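Local coordinates for protein gamma-glutamyl phosphate reductase (PDB 1VLU) that catalyses the NADPH-dependent reduction of L-gamma-glutamyl phosphate to glutamate semialdehyde and phosphate, the second step from glutamate toward proline, at residues E58-D63 with V164-E169. Numbering follows the deposited sequence.
Sequences EANKID and VNTFRE
Asp63 turns its carboxylate onto the first turn of helix 164-185, and its OD2 accepts two hydrogen bonds from Thr166. The backbone Thr166 N reaches Asp63 OD2 at 2.9 Å from the syn side, while the hydroxyl Thr166 OG1 donates to Asp63 OD2 at 2.6 Å from the anti side. Asn165 ND2 donates to Asp63 OD1 at 3.0 Å, approaching from above the carboxylate plane, and Asn165 N adds a weak bond to the same oxygen. Backbone N-H groups at the start of a helix lack a carbonyl one turn back, so a side chain borrowed from helix 53-69 supplies the acceptor; the helix start would probably stabilise its negative charge. The two helices belong to the aldehyde dehydrogenase-like fold, and their segments run nearly antiparallel, at 161°, with axes 7.6 Å apart. Ala59 allows this close approach, its CB lying 3.5 Å from Asn165 O; Asn165 CB packs tightly, 3.3 Å from Ala59 O. Thr166 OG1, whose hydrogen points to Asp63 OD2, accepts from Asn60 ND2 at 3.0 Å, with an N-H...O angle of 167° and OG1 in the amide plane. With CG swung away from the backbone N of Asn60 (chi1 -166°), the amide crosses to Thr166; ND2 also donates to Leu80 O at the end of helix 74-80, and OD1 accepts from Leu82 N in the loop that follows. On the exposed Ile62, CG2 packs 3.5 Å from Asn165 ND2, and Asn165 OD1 receives Arg168 NH2 from above its carbonyl plane.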
# COMPACT_ATOMS: atom_id res chain seq x y z
N GLU A 58 13.31 -9.84 38.39
CA GLU A 58 12.92 -8.77 39.29
C GLU A 58 12.01 -7.77 38.60
O GLU A 58 11.08 -7.25 39.21
CB GLU A 58 14.15 -8.06 39.84
CG GLU A 58 14.88 -8.79 40.97
CD GLU A 58 16.15 -8.06 41.41
OE1 GLU A 58 16.67 -7.23 40.62
OE2 GLU A 58 16.62 -8.30 42.55
N ALA A 59 12.27 -7.50 37.32
CA ALA A 59 11.50 -6.53 36.54
C ALA A 59 10.12 -7.09 36.21
O ALA A 59 9.12 -6.36 36.20
CB ALA A 59 12.25 -6.16 35.26
N ASN A 60 10.08 -8.38 35.89
CA ASN A 60 8.83 -9.08 35.70
C ASN A 60 8.01 -9.13 37.00
O ASN A 60 6.79 -8.93 36.95
CB ASN A 60 9.11 -10.48 35.13
CG ASN A 60 7.88 -11.14 34.58
OD1 ASN A 60 7.49 -12.21 35.03
ND2 ASN A 60 7.26 -10.51 33.59
N LYS A 61 8.67 -9.35 38.14
CA LYS A 61 8.01 -9.26 39.46
C LYS A 61 7.28 -7.93 39.69
O LYS A 61 6.15 -7.93 40.16
CB LYS A 61 8.97 -9.53 40.62
CG LYS A 61 8.95 -10.96 41.15
N ILE A 62 7.91 -6.80 39.36
CA ILE A 62 7.24 -5.50 39.43
C ILE A 62 6.02 -5.50 38.51
O ILE A 62 4.96 -5.04 38.90
CB ILE A 62 8.17 -4.30 39.08
CG1 ILE A 62 9.35 -4.22 40.06
CG2 ILE A 62 7.41 -2.96 39.13
CD1 ILE A 62 10.53 -3.44 39.51
N ASP A 63 6.16 -6.05 37.30
CA ASP A 63 5.08 -6.05 36.32
C ASP A 63 3.85 -6.84 36.77
O ASP A 63 2.73 -6.36 36.65
CB ASP A 63 5.56 -6.59 34.98
CG ASP A 63 6.31 -5.55 34.17
OD1 ASP A 63 6.11 -4.33 34.40
OD2 ASP A 63 7.09 -5.98 33.27
N VAL A 164 6.03 -3.24 30.45
CA VAL A 164 6.99 -2.13 30.42
C VAL A 164 8.34 -2.39 31.12
O VAL A 164 9.39 -2.04 30.58
CB VAL A 164 6.34 -0.84 30.97
CG1 VAL A 164 7.38 0.19 31.38
CG2 VAL A 164 5.40 -0.26 29.92
N ASN A 165 8.31 -2.97 32.31
CA ASN A 165 9.53 -3.24 33.08
C ASN A 165 10.36 -4.37 32.51
O ASN A 165 11.58 -4.23 32.36
CB ASN A 165 9.19 -3.52 34.55
CG ASN A 165 8.89 -2.27 35.31
OD1 ASN A 165 9.77 -1.45 35.54
ND2 ASN A 165 7.63 -2.09 35.70
N THR A 166 9.71 -5.48 32.18
CA THR A 166 10.38 -6.64 31.60
C THR A 166 10.91 -6.29 30.20
O THR A 166 12.03 -6.64 29.85
CB THR A 166 9.44 -7.88 31.54
OG1 THR A 166 8.73 -7.98 32.77
CG2 THR A 166 10.23 -9.16 31.33
N PHE A 167 10.09 -5.58 29.43
CA PHE A 167 10.47 -5.05 28.13
C PHE A 167 11.75 -4.19 28.18
O PHE A 167 12.68 -4.44 27.43
CB PHE A 167 9.31 -4.26 27.53
CG PHE A 167 9.52 -3.86 26.09
CD1 PHE A 167 10.24 -2.71 25.76
CD2 PHE A 167 8.97 -4.63 25.07
CE1 PHE A 167 10.44 -2.34 24.43
CE2 PHE A 167 9.15 -4.26 23.73
CZ PHE A 167 9.89 -3.12 23.41
N ARG A 168 11.75 -3.18 29.06
CA ARG A 168 12.93 -2.34 29.37
C ARG A 168 14.22 -3.11 29.64
O ARG A 168 15.24 -2.87 29.00
CB ARG A 168 12.64 -1.44 30.59
CG ARG A 168 13.48 -0.14 30.64
CD ARG A 168 13.59 0.53 32.05
NE ARG A 168 12.37 0.52 32.89
CZ ARG A 168 11.19 1.06 32.56
NH1 ARG A 168 11.00 1.65 31.38
NH2 ARG A 168 10.17 0.98 33.41
N GLU A 169 14.19 -4.01 30.62
CA GLU A 169 15.34 -4.84 30.94
C GLU A 169 15.87 -5.70 29.78
O GLU A 169 17.07 -5.76 29.53
CB GLU A 169 15.07 -5.71 32.17
CG GLU A 169 15.69 -5.16 33.42
CD GLU A 169 17.12 -4.66 33.18
OE1 GLU A 169 18.01 -5.50 32.89
OE2 GLU A 169 17.33 -3.42 33.27